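Local coordinates for protein peptidase, M20/M25/M40 family (Staphylococcus aureus, PDB 4EWT) that probably hydrolyses amide bonds of N-acyl amino acids, as a manganese-binding amidohydrolase of the M20/M25/M40 peptidase family, at residues Y180-R185 against V259-D264; G184-L190 against L291-Y297; A205-I209 against I249-V253; D296-L300 against S332-Y337. One frame throughout, in Å; residues are numbered along the deposited sequence.

Contact 1 (Y180-R185 against V259-D264)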
# COMPACT_ATOMS: atom_id res chain seq x y z
N TYR A 180 7.01 -2.54 33.93
CA TYR A 180 5.86 -2.12 33.14
C TYR A 180 4.79 -3.20 33.02
O TYR A 180 5.05 -4.30 32.55
CB TYR A 180 6.31 -1.70 31.74
CG TYR A 180 7.07 -0.40 31.68
CD1 TYR A 180 6.41 0.83 31.78
CD2 TYR A 180 8.45 -0.39 31.51
CE1 TYR A 180 7.11 2.03 31.70
CE2 TYR A 180 9.15 0.81 31.43
CZ TYR A 180 8.47 2.01 31.52
OH TYR A 180 9.17 3.18 31.43
N VAL A 181 3.57 -2.87 33.44
CA VAL A 181 2.54 -3.89 33.60
C VAL A 181 1.25 -3.57 32.81
O VAL A 181 0.48 -4.48 32.50
CB VAL A 181 2.25 -4.18 35.10
CG1 VAL A 181 1.74 -2.92 35.83
CG2 VAL A 181 1.29 -5.35 35.27
N GLN A 182 1.03 -2.30 32.51
CA GLN A 182 -0.09 -1.86 31.66
C GLN A 182 0.35 -0.74 30.73
O GLN A 182 1.21 0.05 31.08
CB GLN A 182 -1.32 -1.46 32.50
CG GLN A 182 -1.97 -2.71 33.10
CD GLN A 182 -3.30 -2.50 33.78
OE1 GLN A 182 -3.52 -3.07 34.85
NE2 GLN A 182 -4.20 -1.75 33.17
N THR A 183 -0.23 -0.70 29.54
CA THR A 183 0.23 0.15 28.46
C THR A 183 -0.14 1.59 28.71
O THR A 183 -1.14 1.87 29.36
CB THR A 183 -0.39 -0.26 27.08
OG1 THR A 183 -1.81 -0.13 27.14
CG2 THR A 183 -0.04 -1.68 26.73
N GLY A 184 0.68 2.51 28.21
CA GLY A 184 0.31 3.91 28.15
C GLY A 184 -0.42 4.18 26.85
O GLY A 184 -0.45 3.34 25.95
N ARG A 185 -0.97 5.38 26.74
CA ARG A 185 -1.90 5.67 25.68
C ARG A 185 -1.66 7.06 25.13
O ARG A 185 -1.35 8.00 25.89
CB ARG A 185 -3.33 5.53 26.21
CG ARG A 185 -4.42 5.75 25.17
CD ARG A 185 -5.75 5.26 25.73
NE ARG A 185 -6.15 6.06 26.88
CZ ARG A 185 -7.09 5.72 27.75
NH1 ARG A 185 -7.77 4.58 27.62
NH2 ARG A 185 -7.36 6.53 28.77
N VAL A 259 -3.08 5.00 20.22
CA VAL A 259 -1.75 4.46 20.32
C VAL A 259 -1.62 3.88 21.72
O VAL A 259 -2.04 4.50 22.70
CB VAL A 259 -0.71 5.59 20.13
CG1 VAL A 259 0.64 5.21 20.71
CG2 VAL A 259 -0.59 5.99 18.62
N ARG A 260 -1.08 2.66 21.80
CA ARG A 260 -0.67 2.09 23.07
C ARG A 260 0.78 1.68 22.98
O ARG A 260 1.23 1.14 21.96
CB ARG A 260 -1.47 0.83 23.42
CG ARG A 260 -2.93 0.88 23.15
CD ARG A 260 -3.75 1.44 24.29
NE ARG A 260 -5.09 1.69 23.76
CZ ARG A 260 -6.19 1.84 24.49
NH1 ARG A 260 -6.14 1.76 25.81
NH2 ARG A 260 -7.34 2.06 23.86
N GLY A 261 1.51 1.92 24.06
CA GLY A 261 2.89 1.43 24.19
C GLY A 261 3.05 0.95 25.62
O GLY A 261 2.64 1.64 26.55
N LEU A 262 3.64 -0.23 25.80
CA LEU A 262 3.80 -0.78 27.14
C LEU A 262 4.91 -0.06 27.94
O LEU A 262 4.87 -0.05 29.18
CB LEU A 262 4.05 -2.30 27.07
CG LEU A 262 4.30 -3.06 28.39
CD1 LEU A 262 3.09 -2.96 29.32
CD2 LEU A 262 4.69 -4.52 28.11
N THR A 263 5.87 0.55 27.26
CA THR A 263 6.85 1.39 27.96
C THR A 263 6.77 2.82 27.43
O THR A 263 6.20 3.05 26.36
CB THR A 263 8.28 0.85 27.81
OG1 THR A 263 8.76 1.12 26.49
CG2 THR A 263 8.36 -0.67 28.07
N ASP A 264 7.33 3.77 28.17
CA ASP A 264 7.47 5.15 27.70
C ASP A 264 8.34 5.26 26.44
O ASP A 264 8.04 6.06 25.57
CB ASP A 264 8.11 6.02 28.78
CG ASP A 264 7.28 6.09 30.05
OD1 ASP A 264 6.05 5.82 29.99
OD2 ASP A 264 7.88 6.43 31.09
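Gly-184 and Gly-261 pair in the antiparallel sheet of the lid domain of this M20-family enzyme, at the end of the sheet that lies nearest the metal-binding domain. They form a hydrogen-bonded pair. Gly-184 N donates to Gly-261 O at 2.7 Å, and Gly-261 N returns a bond to Gly-184 O at 3.1 Å. The alpha carbon of Arg-260 also approaches that carbonyl, with CA 3.1 Å from Gly-184 O.

Arg-185 and Arg-260 are the next, non-hydrogen-bonded pair. Their side chains run side by side in the same direction. CD of Arg-185 lies over one face of the Arg-260 guanidinium, 3.5 Å from Arg-260 NH1. The two guanidinium planes are turned 71° apart. Each arginine has its own carboxylate: Asp-296 for Arg-185 and Asp-258 for Arg-260. These probably offset the repulsion between the two like charges.

Beyond the glycines the strand pairing gives way to side-chain packing. Leu-262 sends CD1 to the backbone of Gln-182, 3.8 Å from its C. Thr-183 turns its OG1 to Pro-330 O, while its CG2 faces Leu-262. Thr-263 is the N-cap residue of helix 264-285, and its OG1 bonds to Thr-266 OG1. The ring of Tyr-180 lies across this helix start. Tyr-180 holds CG anti to the carbonyl carbon (chi1 -71°), which lays the ring over Thr-263. Thr-263 CA sits 3.8 Å from the ring centroid in a CH-pi contact, and Thr-263 CG2 reaches Tyr-180 CD2 at 3.5 Å over the same ring.

Contact 2 (G184-L190 against L291-Y297)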
# COMPACT_ATOMS: atom_id res chain seq x y z
N GLY A 184 0.68 2.51 28.21
CA GLY A 184 0.31 3.91 28.15
C GLY A 184 -0.42 4.18 26.85
O GLY A 184 -0.45 3.34 25.95
N ARG A 185 -0.97 5.38 26.74
CA ARG A 185 -1.90 5.67 25.68
C ARG A 185 -1.66 7.06 25.13
O ARG A 185 -1.35 8.00 25.89
CB ARG A 185 -3.33 5.53 26.21
CG ARG A 185 -4.42 5.75 25.17
CD ARG A 185 -5.75 5.26 25.73
NE ARG A 185 -6.15 6.06 26.88
CZ ARG A 185 -7.09 5.72 27.75
NH1 ARG A 185 -7.77 4.58 27.62
NH2 ARG A 185 -7.36 6.53 28.77
N ALA A 186 -1.78 7.19 23.80
CA ALA A 186 -1.83 8.52 23.17
C ALA A 186 -2.95 8.55 22.14
O ALA A 186 -3.41 7.50 21.70
CB ALA A 186 -0.48 8.87 22.55
N PHE A 187 -3.39 9.75 21.78
CA PHE A 187 -4.42 9.97 20.78
C PHE A 187 -3.95 10.98 19.75
O PHE A 187 -3.26 11.94 20.08
CB PHE A 187 -5.69 10.53 21.43
CG PHE A 187 -6.30 9.61 22.44
CD1 PHE A 187 -6.85 8.39 22.04
CD2 PHE A 187 -6.30 9.94 23.79
CE1 PHE A 187 -7.42 7.53 22.98
CE2 PHE A 187 -6.87 9.09 24.74
CZ PHE A 187 -7.43 7.89 24.34
N PHE A 188 -4.35 10.78 18.50
CA PHE A 188 -4.04 11.76 17.47
C PHE A 188 -5.19 11.99 16.49
O PHE A 188 -6.01 11.10 16.24
CB PHE A 188 -2.74 11.38 16.71
CG PHE A 188 -2.82 10.07 15.97
CD1 PHE A 188 -3.08 10.05 14.61
CD2 PHE A 188 -2.57 8.86 16.63
CE1 PHE A 188 -3.12 8.82 13.90
CE2 PHE A 188 -2.61 7.62 15.94
CZ PHE A 188 -2.89 7.60 14.59
N LYS A 189 -5.23 13.21 15.97
CA LYS A 189 -6.11 13.56 14.87
C LYS A 189 -5.22 14.03 13.75
O LYS A 189 -4.28 14.78 13.98
CB LYS A 189 -7.08 14.68 15.26
CG LYS A 189 -8.00 14.30 16.42
CD LYS A 189 -8.90 15.46 16.81
CE LYS A 189 -9.89 15.04 17.90
NZ LYS A 189 -10.24 16.19 18.79
N LEU A 190 -5.50 13.56 12.54
CA LEU A 190 -4.73 14.01 11.39
C LEU A 190 -5.68 14.52 10.33
O LEU A 190 -6.59 13.81 9.90
CB LEU A 190 -3.86 12.88 10.83
CG LEU A 190 -3.16 13.12 9.49
CD1 LEU A 190 -2.06 14.22 9.56
CD2 LEU A 190 -2.58 11.82 9.00
N LEU A 291 -1.41 17.51 12.09
CA LEU A 291 -1.35 16.50 13.12
C LEU A 291 -1.43 17.14 14.51
O LEU A 291 -0.68 18.07 14.83
CB LEU A 291 -0.07 15.69 12.99
CG LEU A 291 0.12 14.43 13.84
CD1 LEU A 291 -0.95 13.41 13.56
CD2 LEU A 291 1.51 13.84 13.58
N GLU A 292 -2.40 16.67 15.29
CA GLU A 292 -2.52 16.99 16.71
C GLU A 292 -2.24 15.66 17.41
O GLU A 292 -2.93 14.68 17.19
CB GLU A 292 -3.93 17.47 17.04
CG GLU A 292 -4.38 18.75 16.29
CD GLU A 292 -5.89 19.02 16.41
OE1 GLU A 292 -6.53 19.25 15.36
OE2 GLU A 292 -6.43 18.98 17.55
N TYR A 293 -1.20 15.63 18.24
CA TYR A 293 -0.79 14.40 18.87
C TYR A 293 -0.80 14.62 20.38
O TYR A 293 -0.00 15.40 20.91
CB TYR A 293 0.61 13.99 18.36
CG TYR A 293 0.94 12.53 18.61
CD1 TYR A 293 0.84 11.59 17.60
CD2 TYR A 293 1.33 12.10 19.89
CE1 TYR A 293 1.12 10.24 17.84
CE2 TYR A 293 1.61 10.75 20.14
CZ TYR A 293 1.51 9.84 19.11
OH TYR A 293 1.80 8.52 19.35
N ASN A 294 -1.73 13.95 21.06
CA ASN A 294 -2.00 14.21 22.47
C ASN A 294 -1.65 13.01 23.32
O ASN A 294 -2.32 11.97 23.25
CB ASN A 294 -3.48 14.56 22.69
CG ASN A 294 -3.90 15.86 21.99
OD1 ASN A 294 -3.14 16.83 21.92
ND2 ASN A 294 -5.13 15.89 21.50
N ASP A 295 -0.58 13.14 24.09
CA ASP A 295 -0.23 12.12 25.06
C ASP A 295 -1.34 11.96 26.09
O ASP A 295 -2.06 12.91 26.42
CB ASP A 295 1.09 12.45 25.78
CG ASP A 295 1.82 11.20 26.24
OD1 ASP A 295 1.60 10.13 25.63
OD2 ASP A 295 2.63 11.28 27.19
N ASP A 296 -1.47 10.75 26.59
CA ASP A 296 -2.52 10.46 27.53
C ASP A 296 -1.84 9.52 28.54
O ASP A 296 -0.62 9.53 28.61
CB ASP A 296 -3.64 9.72 26.80
CG ASP A 296 -4.84 9.56 27.64
OD1 ASP A 296 -5.41 10.59 28.07
OD2 ASP A 296 -5.21 8.39 27.87
N TYR A 297 -2.59 8.71 29.28
CA TYR A 297 -2.06 7.99 30.43
C TYR A 297 -0.67 7.41 30.13
O TYR A 297 -0.44 6.89 29.04
CB TYR A 297 -3.01 6.88 30.93
CG TYR A 297 -4.42 7.31 31.34
CD1 TYR A 297 -4.75 8.66 31.49
CD2 TYR A 297 -5.40 6.36 31.61
CE1 TYR A 297 -6.04 9.05 31.88
CE2 TYR A 297 -6.70 6.73 31.99
CZ TYR A 297 -7.01 8.07 32.13
OH TYR A 297 -8.29 8.45 32.51
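Arg-185 grips Asp-296 side-on, with both bonds going to one oxygen. Its NE lies 2.7 Å from Asp-296 OD2, and its NH2 lies 3.0 Å from the same atom. The oxygen is nearly in the guanidinium plane. NH2 meets the syn lone pair of OD2, while NE comes from the anti side, out of the carboxylate plane. The bend at chi3 (65°) of the otherwise extended arginine turns NE and NH2 to this oxygen. NH2 also hangs over one face of the Tyr-297 ring, 3.3 Å from Tyr-297 CE2, in an off-centre cation-pi contact. Arg-185 N donates to Tyr-297 O at 2.8 Å.

Phe-187 brings CE2 to within 3.6 Å of Asp-296 CG. Its backbone pairs with Asn-294, and Asn-294 N reaches Phe-187 O at 2.7 Å. Phe-188 has its CG between the backbone N and carbonyl carbon (chi1 63°), which carries its ring away from the neighbouring strand. Its CB stays 3.7 Å from Tyr-293 CD1. The two rings are almost parallel, at 5°, but slid apart with little overlap. Ala-186 CB lies on the same side of the tyrosine, 3.7 Å from Tyr-293 CE2.

The two antiparallel strands are neighbours in the lid sheet, and strand 248-261 flanks 184-190 on its other edge. Phe-188, Leu-190, Leu-291 and Tyr-293 face helix 264-285. Phe-187, on the other face, meets Phe-246 of the second subunit edge-to-face.

Contact 3 (A205-I209 against I249-V253)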
# COMPACT_ATOMS: atom_id res chain seq x y z
N ALA A 205 -7.04 17.86 -9.65
CA ALA A 205 -7.33 17.79 -8.22
C ALA A 205 -6.17 17.12 -7.46
O ALA A 205 -5.18 16.69 -8.07
CB ALA A 205 -8.65 17.06 -8.00
N ASN A 206 -6.30 17.05 -6.14
CA ASN A 206 -5.35 16.28 -5.30
C ASN A 206 -6.15 15.47 -4.29
O ASN A 206 -6.65 15.99 -3.30
CB ASN A 206 -4.35 17.20 -4.60
CG ASN A 206 -3.16 16.45 -4.02
OD1 ASN A 206 -2.38 17.02 -3.27
ND2 ASN A 206 -3.01 15.18 -4.38
N ASP A 207 -6.25 14.18 -4.56
CA ASP A 207 -7.21 13.29 -3.92
C ASP A 207 -6.82 13.03 -2.45
O ASP A 207 -5.84 12.36 -2.18
CB ASP A 207 -7.22 11.99 -4.76
CG ASP A 207 -8.42 11.12 -4.50
OD1 ASP A 207 -8.93 11.09 -3.35
OD2 ASP A 207 -8.83 10.42 -5.47
N ALA A 208 -7.59 13.55 -1.50
CA ALA A 208 -7.29 13.30 -0.10
C ALA A 208 -7.58 11.85 0.32
O ALA A 208 -6.96 11.34 1.24
CB ALA A 208 -8.02 14.28 0.80
N ILE A 209 -8.53 11.20 -0.34
CA ILE A 209 -8.85 9.81 0.03
C ILE A 209 -7.69 8.88 -0.34
O ILE A 209 -7.31 8.05 0.44
CB ILE A 209 -10.22 9.34 -0.54
CG1 ILE A 209 -11.34 10.00 0.28
CG2 ILE A 209 -10.34 7.79 -0.53
CD1 ILE A 209 -12.73 9.91 -0.35
N ILE A 249 -13.94 14.59 -6.43
CA ILE A 249 -12.69 14.19 -5.76
C ILE A 249 -12.60 14.89 -4.41
O ILE A 249 -12.70 16.11 -4.31
CB ILE A 249 -11.45 14.48 -6.64
CG1 ILE A 249 -11.41 13.50 -7.81
CG2 ILE A 249 -10.16 14.39 -5.80
CD1 ILE A 249 -10.70 14.03 -9.03
N LYS A 250 -12.43 14.09 -3.36
CA LYS A 250 -12.53 14.56 -1.99
C LYS A 250 -11.34 15.44 -1.55
O LYS A 250 -10.18 15.06 -1.71
CB LYS A 250 -12.75 13.36 -1.05
CG LYS A 250 -12.94 13.70 0.43
CD LYS A 250 -14.37 14.11 0.74
CE LYS A 250 -14.48 14.85 2.06
NZ LYS A 250 -15.83 15.44 2.27
N ASP A 251 -11.66 16.62 -1.01
CA ASP A 251 -10.66 17.67 -0.72
C ASP A 251 -9.91 17.49 0.60
O ASP A 251 -8.77 17.94 0.72
CB ASP A 251 -11.32 19.07 -0.75
CG ASP A 251 -12.32 19.28 0.38
OD1 ASP A 251 -13.01 18.31 0.79
OD2 ASP A 251 -12.42 20.43 0.86
N VAL A 252 -10.57 16.85 1.56
CA VAL A 252 -10.04 16.70 2.90
C VAL A 252 -10.56 15.40 3.53
O VAL A 252 -11.72 15.04 3.34
CB VAL A 252 -10.34 17.93 3.79
CG1 VAL A 252 -11.83 18.17 3.90
CG2 VAL A 252 -9.72 17.78 5.18
N VAL A 253 -9.67 14.67 4.21
CA VAL A 253 -10.10 13.58 5.08
C VAL A 253 -9.63 13.83 6.52
O VAL A 253 -8.57 14.43 6.75
CB VAL A 253 -9.73 12.13 4.56
CG1 VAL A 253 -10.17 11.90 3.10
CG2 VAL A 253 -8.27 11.84 4.70
O HOH W 1 -11.58 11.28 -3.79
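Ala-208 is the small bump at the middle of this contact. Its CB fits into the bend of 249-253, 3.4 Å from Lys-250 O and 3.7 Å from Val-252 N. The backbone locks it there: Ala-208 N donates to Lys-250 O at 3.0 Å.

Ile-209 fills the hollow on one flank, between Lys-250 and Val-253. Its CD1 rests against Lys-250 CB at 3.5 Å. Its CG1 meets Val-253 CG1 at 3.6 Å, the two side chains crossing at about a right angle. The lysine chain bends at chi2 (82°) and leads its NZ off to Lys-243 O. On the other flank the bump belongs to Ile-249. Its CG2 points between Ala-205 and Asp-207, 3.7 Å from Asp-207 CA.

Asp-207 is the N-cap residue of helix 208-226. Its OD1 accepts from Ile-209 N, weakly, and from Val-210 N. A water bridges OD1 to Lys-250 N, lying 2.7 Å from Asp-207 OD1 and 3.0 Å from Lys-250 N. OD2 forms a salt bridge with Arg-225 of the fourth subunit.

In the lid domain, far from the metal site, the contact thus seats the start of helix 208-226 on the start of strand 248-261, beside strand 179-193. Gly-238 of the second subunit packs on Ile-209 and Lys-250.

Contact 4 (D296-L300 against S332-Y337)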
# COMPACT_ATOMS: atom_id res chain seq x y z
N ASP A 296 -1.47 10.75 26.59
CA ASP A 296 -2.52 10.46 27.53
C ASP A 296 -1.84 9.52 28.54
O ASP A 296 -0.62 9.53 28.61
CB ASP A 296 -3.64 9.72 26.80
CG ASP A 296 -4.84 9.56 27.64
OD1 ASP A 296 -5.41 10.59 28.07
OD2 ASP A 296 -5.21 8.39 27.87
N TYR A 297 -2.59 8.71 29.28
CA TYR A 297 -2.06 7.99 30.43
C TYR A 297 -0.67 7.41 30.13
O TYR A 297 -0.44 6.89 29.04
CB TYR A 297 -3.01 6.88 30.93
CG TYR A 297 -4.42 7.31 31.34
CD1 TYR A 297 -4.75 8.66 31.49
CD2 TYR A 297 -5.40 6.36 31.61
CE1 TYR A 297 -6.04 9.05 31.88
CE2 TYR A 297 -6.70 6.73 31.99
CZ TYR A 297 -7.01 8.07 32.13
OH TYR A 297 -8.29 8.45 32.51
N PRO A 298 0.27 7.54 31.08
CA PRO A 298 1.55 6.85 30.88
C PRO A 298 1.40 5.34 31.11
O PRO A 298 0.39 4.90 31.69
CB PRO A 298 2.46 7.47 31.96
CG PRO A 298 1.53 8.00 33.01
CD PRO A 298 0.28 8.42 32.26
N ALA A 299 2.36 4.56 30.64
CA ALA A 299 2.44 3.14 30.99
C ALA A 299 2.56 2.96 32.50
O ALA A 299 3.20 3.76 33.19
CB ALA A 299 3.61 2.48 30.28
N LEU A 300 1.95 1.90 33.03
CA LEU A 300 1.96 1.67 34.46
C LEU A 300 3.22 0.89 34.82
O LEU A 300 3.40 -0.25 34.40
CB LEU A 300 0.72 0.91 34.89
CG LEU A 300 0.24 1.09 36.33
CD1 LEU A 300 -1.11 0.41 36.44
CD2 LEU A 300 1.22 0.53 37.34
N SER A 332 -5.15 0.59 29.49
CA SER A 332 -4.42 1.63 30.18
C SER A 332 -5.16 1.90 31.49
O SER A 332 -6.33 1.54 31.64
CB SER A 332 -4.28 2.89 29.32
OG SER A 332 -5.29 3.83 29.65
N GLU A 333 -4.46 2.50 32.44
CA GLU A 333 -4.95 2.63 33.79
C GLU A 333 -4.33 3.90 34.36
O GLU A 333 -3.11 4.09 34.26
CB GLU A 333 -4.52 1.38 34.58
CG GLU A 333 -4.60 1.47 36.09
CD GLU A 333 -5.99 1.71 36.60
OE1 GLU A 333 -6.89 0.91 36.27
OE2 GLU A 333 -6.19 2.70 37.34
N ASP A 334 -5.15 4.78 34.94
CA ASP A 334 -4.60 6.04 35.44
C ASP A 334 -3.87 5.96 36.78
O ASP A 334 -3.24 6.92 37.21
CB ASP A 334 -5.58 7.23 35.31
CG ASP A 334 -6.36 7.52 36.58
OD1 ASP A 334 -6.41 6.67 37.49
OD2 ASP A 334 -6.93 8.64 36.65
N PHE A 335 -3.92 4.79 37.40
CA PHE A 335 -3.03 4.47 38.52
C PHE A 335 -1.58 4.75 38.12
O PHE A 335 -0.73 5.02 38.98
CB PHE A 335 -3.17 3.01 38.95
CG PHE A 335 -2.38 2.65 40.18
CD1 PHE A 335 -2.96 2.78 41.44
CD2 PHE A 335 -1.07 2.18 40.08
CE1 PHE A 335 -2.25 2.46 42.59
CE2 PHE A 335 -0.35 1.85 41.21
CZ PHE A 335 -0.94 2.00 42.48
N ALA A 336 -1.30 4.68 36.82
CA ALA A 336 0.04 4.90 36.29
C ALA A 336 0.61 6.26 36.68
O ALA A 336 1.83 6.41 36.78
CB ALA A 336 0.05 4.74 34.79
N TYR A 337 -0.26 7.24 36.87
CA TYR A 337 0.12 8.56 37.38
C TYR A 337 0.68 8.51 38.80
O TYR A 337 1.67 9.18 39.07
CB TYR A 337 -1.04 9.55 37.30
CG TYR A 337 -1.30 10.09 35.91
CD1 TYR A 337 -0.34 10.85 35.24
CD2 TYR A 337 -2.52 9.87 35.27
CE1 TYR A 337 -0.59 11.36 33.96
CE2 TYR A 337 -2.78 10.36 34.02
CZ TYR A 337 -1.81 11.10 33.36
OH TYR A 337 -2.09 11.59 32.11
O HOH W 2 -0.10 12.21 30.33
O HOH W 3 -1.52 2.71 32.18
O HOH W 4 3.67 4.57 35.80
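Asp-334 OD1 is gripped by Arg-76 and Gln-135, while Asp-334 CB lies over a face of the Tyr-297 ring. This CH-pi contact, 3.6 Å from Asp-334 CB to the ring centroid, joins the loop between strands 288-295 and 300-302 of the lid sheet to the turn that leads into helix 335-341. On the opposite face of the Tyr-297 ring lies Asp-296 OD2, toward the rim. Asp-334 OD2 takes a further bond from Ala-145 N.

Glu-333 caps the turn. Its side chain bends at chi2 (61°) so that OE2, on its anti lone pair, accepts from Phe-335 N at 3.1 Å. The same oxygen has a salt bridge with Arg-76. The aliphatic part of Glu-333 runs alongside Leu-300.

Ala-336 CB faces the loop. It comes 3.1 Å from Pro-298 O and 3.9 Å from Leu-300 CB. Pro-298 lays its CD over a face of the Tyr-337 ring, 3.7 Å from the centroid. The Tyr-337 ring also meets the Tyr-297 ring obliquely, their planes 75° apart. Leu-300 CD2 touches the Phe-335 ring at its edge.

Waters bridge the two segments. One donates to both Ala-299 O and Ala-336 O, at 2.8 Å each. Another lies 2.7 Å from Tyr-337 OH and makes a weak bond to Asp-296 O.

Overall arrangement
Contacts 1, 2 and 4 adjoin where the lid sheet meets the metal-binding domain. Centres of contacts 1 and 4 are about 8 Å apart, and those of contacts 1 and 2 about 13 Å. Arg-185 belongs to contacts 1 and 2; Asp-296 and Tyr-297 belong to contacts 2 and 4. Gln-182 O lies 2.8 Å from Leu-300 N, a probable hydrogen bond tying contact 1 to contact 4. The side chain of Glu-333 is about 4 Å from a bound manganese; Gln-182 and Arg-185 approach to about 7 and 8 Å. Contact 3 lies far out on the same sheet, its centre about 39 Å from the chain centre and 34 Å from that of contact 1, among neighbouring subunits.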